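Local coordinates for hyperosmolarity resistance protein Emb (Staphylococcus epidermidis, PDB 6GV5) that probably helps the bacterium adhere to surface-immobilised fibronectin as part of a giant extracellular matrix binding protein, at residues N35-R40 and A44-H49; S74-E79 and A86-I91. All coordinates share one frame; numbering follows the deposited sequence. Where two conformers were deposited one is given.

Contact 1 of 2, residues N35-R40 and A44-H49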
# COMPACT_ATOMS: atom_id res chain seq x y z
N ASN A 35 10.65 -9.08 14.23
CA ASN A 35 11.06 -10.02 15.27
C ASN A 35 12.33 -10.77 14.91
O ASN A 35 13.06 -11.21 15.80
CB ASN A 35 9.93 -11.02 15.55
CG ASN A 35 8.79 -10.41 16.33
OD1 ASN A 35 8.98 -9.46 17.09
ND2 ASN A 35 7.60 -10.96 16.15
N GLN A 36 12.61 -10.93 13.62
CA GLN A 36 13.76 -11.71 13.17
C GLN A 36 15.04 -10.89 13.05
O GLN A 36 16.09 -11.45 12.72
CB GLN A 36 13.46 -12.36 11.81
N GLN A 37 14.99 -9.59 13.33
CA GLN A 37 16.17 -8.75 13.20
C GLN A 37 17.11 -8.94 14.39
O GLN A 37 16.67 -9.16 15.52
CB GLN A 37 15.78 -7.28 13.07
CG GLN A 37 14.85 -6.98 11.91
CD GLN A 37 15.39 -7.47 10.59
OE1 GLN A 37 16.51 -7.13 10.20
NE2 GLN A 37 14.61 -8.28 9.89
N THR A 38 18.40 -8.83 14.12
CA THR A 38 19.42 -9.12 15.12
C THR A 38 20.10 -7.86 15.66
O THR A 38 20.94 -7.97 16.56
CB THR A 38 20.49 -10.06 14.54
OG1 THR A 38 21.17 -9.40 13.46
CG2 THR A 38 19.84 -11.33 14.02
N SER A 39 19.78 -6.69 15.13
CA SER A 39 20.37 -5.45 15.60
C SER A 39 19.32 -4.35 15.57
O SER A 39 18.37 -4.40 14.79
CB SER A 39 21.57 -5.03 14.76
OG SER A 39 21.15 -4.59 13.48
N ARG A 40 19.52 -3.34 16.42
CA ARG A 40 18.61 -2.20 16.43
C ARG A 40 18.69 -1.42 15.12
O ARG A 40 17.67 -0.90 14.64
CB ARG A 40 18.92 -1.29 17.62
CG ARG A 40 18.42 -1.83 18.94
CD ARG A 40 18.83 -0.93 20.09
NE ARG A 40 20.26 -1.03 20.36
CZ ARG A 40 20.96 -0.11 21.02
NH1 ARG A 40 20.36 0.98 21.48
NH2 ARG A 40 22.26 -0.30 21.22
N ALA A 44 15.45 -0.57 12.78
CA ALA A 44 15.09 0.77 12.32
C ALA A 44 14.94 0.80 10.80
O ALA A 44 14.06 1.50 10.28
CB ALA A 44 16.14 1.78 12.78
N LYS A 45 15.81 0.08 10.09
CA LYS A 45 15.69 0.00 8.63
C LYS A 45 14.35 -0.60 8.23
O LYS A 45 13.67 -0.10 7.34
CB LYS A 45 16.83 -0.83 8.05
CG LYS A 45 18.22 -0.25 8.25
CD LYS A 45 19.29 -1.25 7.80
CE LYS A 45 20.68 -0.82 8.23
NZ LYS A 45 21.68 -1.91 8.03
N GLN A 46 13.97 -1.70 8.89
CA GLN A 46 12.71 -2.36 8.55
C GLN A 46 11.52 -1.51 8.95
O GLN A 46 10.50 -1.51 8.25
CB GLN A 46 12.66 -3.73 9.22
CG GLN A 46 13.67 -4.72 8.65
CD GLN A 46 13.47 -4.96 7.17
OE1 GLN A 46 12.35 -4.90 6.66
NE2 GLN A 46 14.56 -5.23 6.46
N LEU A 47 11.61 -0.77 10.06
CA LEU A 47 10.53 0.13 10.43
C LEU A 47 10.41 1.28 9.43
O LEU A 47 9.30 1.69 9.09
CB LEU A 47 10.76 0.68 11.84
CG LEU A 47 9.73 1.69 12.34
CD1 LEU A 47 8.33 1.08 12.42
CD2 LEU A 47 10.15 2.25 13.69
N SER A 48 11.55 1.81 8.97
CA SER A 48 11.51 2.83 7.94
C SER A 48 10.84 2.30 6.68
O SER A 48 10.03 2.99 6.05
CB SER A 48 12.93 3.31 7.63
OG SER A 48 12.94 4.30 6.62
N HIS A 49 11.16 1.06 6.29
CA HIS A 49 10.51 0.44 5.14
C HIS A 49 9.01 0.30 5.37
O HIS A 49 8.21 0.57 4.46
CB HIS A 49 11.16 -0.92 4.88
CG HIS A 49 10.28 -1.88 4.13
ND1 HIS A 49 10.03 -3.16 4.57
CD2 HIS A 49 9.62 -1.75 2.96
CE1 HIS A 49 9.24 -3.78 3.72
NE2 HIS A 49 8.97 -2.95 2.73
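Q37 and Q46 meet through matching torsions: in each, CG lies anti to the carbonyl carbon, beside the backbone N (chi1 -57° in Q37), and the chain bends again at chi2, which places CG of Q46 over the side-chain amide of Q37. The contact belongs to the interhelical turn of the GA module, a helical-bundle unit: residues 35-40 leave helix 24-35 and lead into helix 40-65, whose early turns carry A44 and Q46. The two glutamine side chains cross at about a right angle. It is a methylene that does the touching: CG of Q46 stands 3.8 Å from CD of Q37 and only slightly farther from the amide nitrogen, 3.9 Å from NE2 of Q37. Aliphatic carbon thus lies against a flat polar group, and the two amide planes are 37° apart. NE2 of Q37 donates to the carbonyl of I33 in helix 24-35, which helps hold the amide. K9 of helix 2-18 reaches the same turn, its NZ bonding to the backbone oxygens of both N35 and Q37. S39 is the N-cap of the next helix, its OG capping the backbone N of N42. One residue on, the carbonyl of R40 accepts the i to i+4 bond from A44, with N of A44 2.9 Å from O of R40 and an N-H...O angle of 158°, and CB of A44 lies 3.6 Å from that same R40 oxygen.

Contact 2 of 2, residues S74-E79 and A86-I91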
# COMPACT_ATOMS: atom_id res chain seq x y z
N SER A 74 -15.81 12.27 -13.95
CA SER A 74 -14.93 12.43 -15.09
C SER A 74 -15.73 12.28 -16.39
O SER A 74 -16.97 12.31 -16.39
CB SER A 74 -13.80 11.41 -15.03
OG SER A 74 -14.29 10.11 -15.30
N ASN A 75 -15.03 12.10 -17.50
CA ASN A 75 -15.67 11.77 -18.77
C ASN A 75 -15.89 10.28 -18.97
O ASN A 75 -16.22 9.85 -20.07
CB ASN A 75 -14.83 12.31 -19.93
CG ASN A 75 -15.35 13.61 -20.45
OD1 ASN A 75 -15.76 13.70 -21.61
ND2 ASN A 75 -15.36 14.63 -19.60
N TYR A 76 -15.71 9.49 -17.92
CA TYR A 76 -15.81 8.04 -17.99
C TYR A 76 -17.05 7.57 -18.74
O TYR A 76 -16.98 6.67 -19.58
CB TYR A 76 -15.79 7.48 -16.56
CG TYR A 76 -15.99 5.99 -16.44
CD1 TYR A 76 -17.24 5.44 -16.26
CD2 TYR A 76 -14.90 5.14 -16.45
CE1 TYR A 76 -17.41 4.07 -16.14
CE2 TYR A 76 -15.05 3.78 -16.32
CZ TYR A 76 -16.30 3.24 -16.15
OH TYR A 76 -16.46 1.87 -16.01
N ILE A 77 -18.21 8.12 -18.40
CA ILE A 77 -19.44 7.63 -19.03
C ILE A 77 -19.41 7.86 -20.54
O ILE A 77 -20.00 7.07 -21.30
CB ILE A 77 -20.67 8.29 -18.37
CG1 ILE A 77 -20.77 7.82 -16.91
CG2 ILE A 77 -21.93 7.95 -19.15
CD1 ILE A 77 -21.80 8.55 -16.08
N ASN A 78 -18.73 8.90 -21.01
CA ASN A 78 -18.69 9.24 -22.43
C ASN A 78 -17.44 8.72 -23.14
O ASN A 78 -17.30 8.94 -24.35
CB ASN A 78 -18.75 10.76 -22.61
CG ASN A 78 -20.01 11.37 -22.04
OD1 ASN A 78 -21.11 10.88 -22.28
ND2 ASN A 78 -19.85 12.44 -21.26
N GLU A 79 -16.55 8.04 -22.44
CA GLU A 79 -15.24 7.74 -23.00
C GLU A 79 -15.29 6.48 -23.85
O GLU A 79 -16.23 5.69 -23.79
CB GLU A 79 -14.20 7.59 -21.89
CG GLU A 79 -13.32 8.82 -21.71
CD GLU A 79 -12.44 9.08 -22.92
OE1 GLU A 79 -12.35 8.21 -23.82
OE2 GLU A 79 -11.83 10.16 -22.99
N ALA A 86 -9.19 0.10 -19.46
CA ALA A 86 -7.90 0.30 -18.81
C ALA A 86 -8.07 0.73 -17.37
O ALA A 86 -7.34 0.28 -16.48
CB ALA A 86 -7.09 1.32 -19.59
N TYR A 87 -9.05 1.59 -17.11
CA TYR A 87 -9.28 2.03 -15.74
C TYR A 87 -9.78 0.88 -14.87
O TYR A 87 -9.30 0.67 -13.75
CB TYR A 87 -10.27 3.18 -15.74
CG TYR A 87 -10.47 3.80 -14.37
CD1 TYR A 87 -9.43 4.46 -13.72
CD2 TYR A 87 -11.70 3.72 -13.73
CE1 TYR A 87 -9.62 5.03 -12.48
CE2 TYR A 87 -11.90 4.30 -12.50
CZ TYR A 87 -10.86 4.93 -11.87
OH TYR A 87 -11.07 5.49 -10.63
N GLU A 88 -10.75 0.11 -15.36
CA GLU A 88 -11.29 -0.98 -14.55
C GLU A 88 -10.23 -2.05 -14.29
O GLU A 88 -10.21 -2.65 -13.22
CB GLU A 88 -12.52 -1.59 -15.21
CG GLU A 88 -13.66 -0.62 -15.40
CD GLU A 88 -14.11 0.07 -14.12
OE1 GLU A 88 -13.79 -0.44 -13.03
OE2 GLU A 88 -14.80 1.11 -14.25
N GLN A 89 -9.38 -2.32 -15.29
CA GLN A 89 -8.28 -3.27 -15.09
C GLN A 89 -7.35 -2.79 -13.98
O GLN A 89 -6.95 -3.57 -13.10
CB GLN A 89 -7.49 -3.45 -16.38
CG GLN A 89 -8.21 -4.19 -17.50
CD GLN A 89 -7.45 -4.12 -18.82
OE1 GLN A 89 -6.33 -3.59 -18.90
NE2 GLN A 89 -8.07 -4.64 -19.88
N ALA A 90 -6.98 -1.50 -14.02
CA ALA A 90 -6.06 -0.97 -13.01
C ALA A 90 -6.70 -0.97 -11.63
O ALA A 90 -6.04 -1.33 -10.64
CB ALA A 90 -5.61 0.44 -13.41
N ILE A 91 -7.97 -0.57 -11.53
CA ILE A 91 -8.65 -0.58 -10.23
C ILE A 91 -8.73 -2.00 -9.68
O ILE A 91 -8.49 -2.23 -8.49
CB ILE A 91 -10.05 0.04 -10.37
CG1 ILE A 91 -9.97 1.55 -10.55
CG2 ILE A 91 -10.94 -0.32 -9.17
CD1 ILE A 91 -9.39 2.31 -9.37
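Y76 and E88 meet where the phenol of a short 3-10 turn comes up to a carboxylate on helix 81-99. OH of Y76 lies 2.5 Å from OE2 of E88, a weak hydrogen bond at best. The two side chains cross at about a right angle, and the ring and carboxylate planes stand 83° apart. OE2 of E88 also forms a salt bridge with NE of R71, its stronger partner, which would be expected to favour the charged carboxylate; the Y76 side chain also touches R71. Beside this polar group the tyrosine makes an apolar contact, CE2 of Y76 to CD2 of Y87 at 4.2 Å. One face of the Y87 ring is backed by I91, whose CG1 lies 3.7 Å above its plane, toward the rim.

The phenol reaches this far because its CG is anti to the backbone N (chi1 176°). That backbone N is itself held in an ST turn: OG of S74 accepts from N of Y76 at 3.0 Å, and bonds in addition to the carbonyl of V70, which ties the turn to the end of helix 67-73. In the FIVAR region, buried Y87 touches A67 and V70 of helix 67-73 and A121 and E122 of helix 108-123, while L125, just beyond that last helix, touches both tyrosines.

Overall arrangement
From the N terminus, helix 2-18 is followed by helix 24-35, and contact 1 then closes the tight turn from that helix into helix 40-65, with helix 2-18 packed alongside. The chain next runs down the long helix 40-65, continues into helix 67-73, and reaches contact 2, which closes the turn into helix 81-99 and lies close to the C-terminal end of helix 108-123. The two closures follow in series, neither nesting nor crossing. They sit on opposite sides of the chain's centre, with centres 40 Å apart and nearest atoms about 20 Å apart, one in the GA module, the other in the FIVAR region.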